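Local coordinates for protein GH26C (Muricauda sp. MAR_2010_75, PDB 6Q78) that probably hydrolyses the beta-1,4-mannosidic links of mannan chains, as a family 26 glycoside hydrolase of the endo-beta-mannanase class built on a TIM barrel, at residues 160-165 and 172-177; 223-228 and 232-237. One frame throughout, in Å; residues are numbered along the deposited sequence.

Contact 1: 160-165 and 172-177; sequences FREPFE and SEMTQF
F164 and F177 form a T-shaped aromatic pair, the main element of a small, partly buried contact between the long loop that follows barrel strand 153-157 and the start of helix 176-186. F177 presents its edge to one face of F164, with CE2 of F177 3.6 Å from CZ of F164. The ring planes meet at 63° and the centroids lie 4.9 Å apart, so weakly positive ring hydrogens of F177 approach the electron-rich face of F164. Phenylalanine suits both places, since one residue supplies a flat apolar face and the other a narrow edge. F177 swings its ring back to the loop because CG stands anti to the backbone N (chi1 171°).

The second touch is between E162 and M174, whose chains run past one another in opposite directions; CG of E162 lies 4.0 Å from SD of M174. Here the flexible thioether covers the aliphatic part of a buried glutamate, while the carboxylate works within its own loop. OE2 of E162 accepts N of F164 at 2.8 Å from above the carboxylate plane, and OE1 accepts N of E165 at 2.7 Å on its syn side. The carboxylate thus satisfies two successive backbone amides and probably steadies the bend from which F164 projects.

T175, the N-cap of helix 176-186, uses OG1 to receive N of Q178 and so caps the first turn, to which F177 belongs. Beyond the pair, P163 packs on S185 of that helix and on Y195 of helix 193-208, so the loop lies against both helices.

Contact 2: 223-228 and 232-237; sequences RPFHEF and WFWWGQ
W232 reaches E227 across the loop that follows strand 220-223 of the (beta/alpha)8 barrel, and a type I turn from F233 to G236 brings the rest of the second segment back against the first. NE1 of W232 donates to the anti lone pair of E227 OE1 at 2.9 Å, steadying a carboxylate whose OE2 is hydrogen-bonded to the N of a Tris molecule, probably a crystallisation additive. E227 follows the fourth barrel strand, a position consistent with the acid/base of clan GH-A enzymes.

F233 comes next, its N donating to water 1, which donates to E227 O. Its CE2 sits over one face of the H226 imidazole, 3.6 Å from NE2, which also bonds the Tris; an apolar ring is apt here, supporting the histidine without competing for its polar atoms. W234 gives its NE1 to F160 O, while CH2 packs 4.2 Å from CE1 of F225.

W235 is the central wedge, its indole turned toward the 223-228 loop with CG between backbone N and carbonyl carbon (chi1 52°). NE1 donates to H226 O at 2.7 Å, nearly straight (167°) and in the indole plane. CA of F225 lies over the five-membered ring, 3.5 Å from its centroid, a CH-pi contact, and the F225 ring adds its edge at 78°. CB of F233 lies against the opposite face. Tryptophan suits this place with two broad apolar faces and an edge N-H for a buried carbonyl. An alanine here removes the indole, which would probably leave H226 O without this partner and open a gap between F225 and F233.

G236 closes the turn through N to F233 O, against which any CB would clash. F228 O, bridged by water 2 to W235 O, meets G236 CA at 3.3 Å in a CA-H...O contact.

In the fold
The two contacts follow in series along the chain, contact 1 closing before contact 2 opens, and their centres lie 13 Å apart. They belong to loops following adjacent parallel strands, 153-157 and 220-223, at the end of the barrel where TIM-barrel glycosidases place their active sites. Contact 2 is nearer the middle of the chain and reaches the probable active-site pocket, where a Tris molecule is bound; contact 1 is farther out, at the start of helix 176-186. The two touch where M174 CE packs 3.6 Å from W234 CD1 and where W235 CZ3 comes close to F160 O. The outer loop thus backs the inner one that borders the pocket.

Contact 1: 160-165 and 172-177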
loop_
_atom_site.group_PDB
_atom_site.type_symbol
_atom_site.label_atom_id
_atom_site.label_comp_id
_atom_site.label_asym_id
_atom_site.label_seq_id
_atom_site.Cartn_x
_atom_site.Cartn_y
_atom_site.Cartn_z
ATOM N N PHE A 160 9.530 -7.529 -5.494
ATOM C CA PHE A 160 9.783 -8.366 -6.672
ATOM C C PHE A 160 11.280 -8.627 -6.795
ATOM O O PHE A 160 12.065 -7.707 -7.011
ATOM C CB PHE A 160 9.205 -7.591 -7.862
ATOM C CG PHE A 160 9.385 -8.241 -9.237
ATOM C CD1 PHE A 160 9.553 -9.603 -9.385
ATOM C CD2 PHE A 160 9.317 -7.449 -10.376
ATOM C CE1 PHE A 160 9.685 -10.161 -10.669
ATOM C CE2 PHE A 160 9.492 -7.991 -11.634
ATOM C CZ PHE A 160 9.683 -9.343 -11.783
ATOM N N ARG A 161 11.681 -9.873 -6.584
ATOM C CA ARG A 161 13.096 -10.211 -6.704
ATOM C C ARG A 161 13.542 -10.024 -8.147
ATOM O O ARG A 161 12.819 -10.347 -9.091
ATOM C CB ARG A 161 13.357 -11.639 -6.199
ATOM C CG ARG A 161 13.085 -11.747 -4.704
ATOM C CD ARG A 161 13.173 -13.173 -4.186
ATOM N NE ARG A 161 12.474 -13.261 -2.912
ATOM C CZ ARG A 161 12.998 -12.981 -1.730
ATOM N NH1 ARG A 161 14.261 -12.593 -1.624
ATOM N NH2 ARG A 161 12.219 -13.067 -0.637
ATOM N N GLU A 162 14.754 -9.515 -8.314
ATOM C CA GLU A 162 15.212 -9.103 -9.622
ATOM C C GLU A 162 15.280 -10.310 -10.557
ATOM O O GLU A 162 15.501 -11.443 -10.113
ATOM C CB GLU A 162 16.572 -8.400 -9.508
ATOM C CG GLU A 162 17.775 -9.312 -9.117
ATOM C CD GLU A 162 18.259 -10.156 -10.269
ATOM O OE1 GLU A 162 18.783 -11.293 -10.024
ATOM O OE2 GLU A 162 18.141 -9.677 -11.420
ATOM N N PRO A 163 15.111 -10.083 -11.865
ATOM C CA PRO A 163 14.760 -11.192 -12.775
ATOM C C PRO A 163 15.906 -12.098 -13.196
ATOM O O PRO A 163 15.638 -13.235 -13.629
ATOM C CB PRO A 163 14.180 -10.462 -14.012
ATOM C CG PRO A 163 14.922 -9.144 -13.997
ATOM C CD PRO A 163 14.963 -8.780 -12.516
ATOM N N PHE A 164 17.161 -11.656 -13.102
ATOM C CA PHE A 164 18.250 -12.477 -13.621
ATOM C C PHE A 164 18.446 -13.732 -12.783
ATOM O O PHE A 164 18.652 -14.826 -13.326
ATOM C CB PHE A 164 19.547 -11.668 -13.713
ATOM C CG PHE A 164 19.545 -10.646 -14.808
ATOM C CD1 PHE A 164 19.780 -11.029 -16.115
ATOM C CD2 PHE A 164 19.307 -9.305 -14.528
ATOM C CE1 PHE A 164 19.774 -10.087 -17.148
ATOM C CE2 PHE A 164 19.301 -8.363 -15.537
ATOM C CZ PHE A 164 19.552 -8.746 -16.850
ATOM N N GLU A 165 18.442 -13.590 -11.457
ATOM C CA GLU A 165 18.585 -14.755 -10.597
ATOM C C GLU A 165 17.405 -14.964 -9.660
ATOM O O GLU A 165 17.274 -16.052 -9.082
ATOM C CB GLU A 165 19.899 -14.701 -9.792
ATOM C CG GLU A 165 21.163 -14.832 -10.692
ATOM C CD GLU A 165 22.484 -14.850 -9.920
ATOM O OE1 GLU A 165 22.519 -14.483 -8.722
ATOM O OE2 GLU A 165 23.506 -15.234 -10.534
ATOM N N SER A 172 21.559 -3.644 -2.404
ATOM C CA SER A 172 22.811 -3.910 -1.679
ATOM C C SER A 172 23.197 -5.380 -1.724
ATOM O O SER A 172 24.367 -5.720 -1.477
ATOM C CB SER A 172 22.649 -3.505 -0.212
ATOM O OG SER A 172 21.661 -4.305 0.419
ATOM N N GLU A 173 22.238 -6.257 -2.014
ATOM C CA GLU A 173 22.450 -7.695 -2.030
ATOM C C GLU A 173 22.685 -8.257 -3.422
ATOM O O GLU A 173 23.010 -9.441 -3.539
ATOM C CB GLU A 173 21.237 -8.421 -1.401
ATOM C CG GLU A 173 20.937 -7.971 0.027
ATOM C CD GLU A 173 19.606 -8.508 0.558
ATOM O OE1 GLU A 173 18.865 -9.176 -0.196
ATOM O OE2 GLU A 173 19.304 -8.257 1.739
ATOM N N MET A 174 22.510 -7.477 -4.482
ATOM C CA MET A 174 22.706 -8.032 -5.815
ATOM C C MET A 174 24.008 -7.526 -6.436
ATOM O O MET A 174 24.717 -6.698 -5.861
ATOM C CB MET A 174 21.489 -7.769 -6.704
ATOM C CG MET A 174 21.276 -6.324 -6.982
ATOM S SD MET A 174 19.707 -6.011 -7.850
ATOM C CE MET A 174 18.618 -6.122 -6.582
ATOM N N THR A 175 24.332 -8.031 -7.628
ATOM C CA THR A 175 25.546 -7.591 -8.298
ATOM C C THR A 175 25.331 -6.244 -8.981
ATOM O O THR A 175 24.196 -5.792 -9.186
ATOM C CB THR A 175 25.991 -8.603 -9.357
ATOM O OG1 THR A 175 25.083 -8.586 -10.457
ATOM C CG2 THR A 175 25.985 -10.007 -8.766
ATOM N N GLN A 176 26.447 -5.600 -9.325
ATOM C CA GLN A 176 26.373 -4.350 -10.072
ATOM C C GLN A 176 25.634 -4.544 -11.390
ATOM O O GLN A 176 24.803 -3.704 -11.775
ATOM C CB GLN A 176 27.780 -3.798 -10.323
ATOM C CG GLN A 176 27.756 -2.466 -11.048
ATOM C CD GLN A 176 29.142 -1.987 -11.445
ATOM O OE1 GLN A 176 29.369 -1.569 -12.581
ATOM N NE2 GLN A 176 30.077 -2.053 -10.510
ATOM N N PHE A 177 25.915 -5.647 -12.097
ATOM C CA PHE A 177 25.215 -5.883 -13.354
ATOM C C PHE A 177 23.711 -5.993 -13.131
ATOM O O PHE A 177 22.915 -5.441 -13.900
ATOM C CB PHE A 177 25.736 -7.136 -14.052
ATOM C CG PHE A 177 24.896 -7.544 -15.234
ATOM C CD1 PHE A 177 25.163 -7.035 -16.500
ATOM C CD2 PHE A 177 23.836 -8.416 -15.075
ATOM C CE1 PHE A 177 24.376 -7.390 -17.577
ATOM C CE2 PHE A 177 23.049 -8.771 -16.165
ATOM C CZ PHE A 177 23.323 -8.258 -17.406
#

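Contact 2: 223-228 and 232-237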
loop_
_atom_site.group_PDB
_atom_site.type_symbol
_atom_site.label_atom_id
_atom_site.label_comp_id
_atom_site.label_asym_id
_atom_site.label_seq_id
_atom_site.Cartn_x
_atom_site.Cartn_y
_atom_site.Cartn_z
ATOM N N ARG A 223 0.115 -1.689 -5.545
ATOM C CA ARG A 223 1.082 -0.593 -5.364
ATOM C C ARG A 223 2.470 -1.071 -5.758
ATOM O O ARG A 223 3.283 -1.371 -4.878
ATOM C CB ARG A 223 1.059 -0.130 -3.898
ATOM C CG ARG A 223 1.891 1.112 -3.606
ATOM C CD ARG A 223 1.628 1.587 -2.181
ATOM N NE ARG A 223 2.143 0.651 -1.180
ATOM C CZ ARG A 223 3.339 0.753 -0.592
ATOM N NH1 ARG A 223 4.190 1.732 -0.892
ATOM N NH2 ARG A 223 3.685 -0.121 0.337
ATOM N N PRO A 224 2.778 -1.174 -7.055
ATOM C CA PRO A 224 4.047 -1.775 -7.489
ATOM C C PRO A 224 5.161 -0.738 -7.592
ATOM O O PRO A 224 4.917 0.475 -7.710
ATOM C CB PRO A 224 3.720 -2.271 -8.903
ATOM C CG PRO A 224 2.715 -1.226 -9.400
ATOM C CD PRO A 224 1.848 -0.907 -8.171
ATOM N N PHE A 225 6.403 -1.248 -7.552
ATOM C CA PHE A 225 7.591 -0.414 -7.845
ATOM C C PHE A 225 7.609 0.834 -6.970
ATOM O O PHE A 225 7.883 1.953 -7.410
ATOM C CB PHE A 225 7.712 -0.116 -9.360
ATOM C CG PHE A 225 7.638 -1.372 -10.194
ATOM C CD1 PHE A 225 8.655 -2.315 -10.078
ATOM C CD2 PHE A 225 6.561 -1.632 -11.037
ATOM C CE1 PHE A 225 8.595 -3.505 -10.787
ATOM C CE2 PHE A 225 6.491 -2.810 -11.762
ATOM C CZ PHE A 225 7.529 -3.741 -11.641
ATOM N N HIS A 226 7.353 0.604 -5.684
ATOM C CA HIS A 226 7.256 1.707 -4.731
ATOM C C HIS A 226 8.634 2.208 -4.276
ATOM O O HIS A 226 9.672 1.539 -4.407
ATOM C CB HIS A 226 6.432 1.260 -3.504
ATOM C CG HIS A 226 7.074 0.160 -2.704
ATOM N ND1 HIS A 226 7.434 -1.054 -3.264
ATOM C CD2 HIS A 226 7.402 0.080 -1.386
ATOM C CE1 HIS A 226 7.964 -1.821 -2.335
ATOM N NE2 HIS A 226 7.947 -1.169 -1.181
ATOM N N GLU A 227 8.634 3.408 -3.711
ATOM C CA GLU A 227 9.871 3.978 -3.163
ATOM C C GLU A 227 10.959 4.071 -4.212
ATOM O O GLU A 227 12.159 3.978 -3.894
ATOM C CB GLU A 227 10.358 3.212 -1.911
ATOM C CG GLU A 227 9.290 3.257 -0.784
ATOM C CD GLU A 227 9.619 2.419 0.423
ATOM O OE1 GLU A 227 10.709 1.859 0.525
ATOM O OE2 GLU A 227 8.720 2.295 1.301
ATOM N N PHE A 228 10.553 4.350 -5.452
ATOM C CA PHE A 228 11.446 4.390 -6.603
ATOM C C PHE A 228 12.337 5.630 -6.620
ATOM O O PHE A 228 13.227 5.718 -7.493
ATOM C CB PHE A 228 10.555 4.423 -7.856
ATOM C CG PHE A 228 9.590 5.600 -7.868
ATOM C CD1 PHE A 228 10.027 6.857 -8.269
ATOM C CD2 PHE A 228 8.286 5.460 -7.439
ATOM C CE1 PHE A 228 9.156 7.935 -8.241
ATOM C CE2 PHE A 228 7.399 6.542 -7.425
ATOM C CZ PHE A 228 7.855 7.782 -7.821
ATOM N N TRP A 232 17.385 1.803 -2.925
ATOM C CA TRP A 232 17.478 0.513 -2.258
ATOM C C TRP A 232 16.801 -0.609 -3.025
ATOM O O TRP A 232 17.076 -1.777 -2.725
ATOM C CB TRP A 232 16.932 0.556 -0.827
ATOM C CG TRP A 232 15.608 1.306 -0.646
ATOM C CD1 TRP A 232 14.338 0.756 -0.678
ATOM C CD2 TRP A 232 15.446 2.693 -0.307
ATOM N NE1 TRP A 232 13.395 1.746 -0.434
ATOM C CE2 TRP A 232 14.046 2.933 -0.195
ATOM C CE3 TRP A 232 16.338 3.762 -0.129
ATOM C CZ2 TRP A 232 13.533 4.191 0.116
ATOM C CZ3 TRP A 232 15.819 5.014 0.179
ATOM C CH2 TRP A 232 14.427 5.218 0.280
ATOM N N PHE A 233 15.945 -0.296 -3.991
ATOM C CA PHE A 233 15.343 -1.280 -4.894
ATOM C C PHE A 233 15.876 -1.071 -6.306
ATOM O O PHE A 233 16.282 0.043 -6.677
ATOM C CB PHE A 233 13.800 -1.092 -4.966
ATOM C CG PHE A 233 13.072 -1.350 -3.671
ATOM C CD1 PHE A 233 13.345 -2.488 -2.928
ATOM C CD2 PHE A 233 12.122 -0.450 -3.205
ATOM C CE1 PHE A 233 12.664 -2.758 -1.758
ATOM C CE2 PHE A 233 11.438 -0.713 -2.028
ATOM C CZ PHE A 233 11.713 -1.863 -1.296
ATOM N N TRP A 234 15.835 -2.142 -7.118
ATOM C CA TRP A 234 16.414 -2.089 -8.464
ATOM C C TRP A 234 15.562 -1.284 -9.443
ATOM O O TRP A 234 16.052 -0.930 -10.526
ATOM C CB TRP A 234 16.714 -3.512 -8.965
ATOM C CG TRP A 234 15.581 -4.467 -8.893
ATOM C CD1 TRP A 234 15.307 -5.350 -7.864
ATOM C CD2 TRP A 234 14.526 -4.657 -9.864
ATOM N NE1 TRP A 234 14.171 -6.076 -8.151
ATOM C CE2 TRP A 234 13.662 -5.660 -9.357
ATOM C CE3 TRP A 234 14.210 -4.044 -11.079
ATOM C CZ2 TRP A 234 12.527 -6.112 -10.041
ATOM C CZ3 TRP A 234 13.073 -4.477 -11.768
ATOM C CH2 TRP A 234 12.225 -5.506 -11.231
ATOM N N TRP A 235 14.319 -0.957 -9.084
ATOM C CA TRP A 235 13.524 -0.019 -9.857
ATOM C C TRP A 235 13.766 1.431 -9.426
ATOM O O TRP A 235 13.030 2.318 -9.856
ATOM C CB TRP A 235 12.037 -0.389 -9.780
ATOM C CG TRP A 235 11.527 -0.572 -8.393
ATOM C CD1 TRP A 235 11.022 0.411 -7.551
ATOM C CD2 TRP A 235 11.381 -1.810 -7.676
ATOM N NE1 TRP A 235 10.627 -0.152 -6.345
ATOM C CE2 TRP A 235 10.798 -1.510 -6.409
ATOM C CE3 TRP A 235 11.678 -3.139 -7.986
ATOM C CZ2 TRP A 235 10.542 -2.496 -5.437
ATOM C CZ3 TRP A 235 11.427 -4.128 -7.030
ATOM C CH2 TRP A 235 10.858 -3.803 -5.756
ATOM N N GLY A 236 14.781 1.675 -8.603
ATOM C CA GLY A 236 15.091 3.007 -8.120
ATOM C C GLY A 236 15.740 3.914 -9.155
ATOM O O GLY A 236 16.181 3.519 -10.232
ATOM N N GLN A 237 15.797 5.195 -8.800
ATOM C CA GLN A 237 16.035 6.236 -9.797
ATOM C C GLN A 237 17.445 6.226 -10.359
ATOM O O GLN A 237 17.647 6.765 -11.455
ATOM C CB GLN A 237 15.691 7.607 -9.215
ATOM C CG GLN A 237 16.445 7.982 -7.978
ATOM C CD GLN A 237 17.656 8.875 -8.292
ATOM O OE1 GLN A 237 17.658 9.613 -9.276
ATOM N NE2 GLN A 237 18.694 8.792 -7.460
HETATM O O HOH W 1 14.424 2.225 -4.246
HETATM O O HOH W 2 12.795 5.090 -10.445
#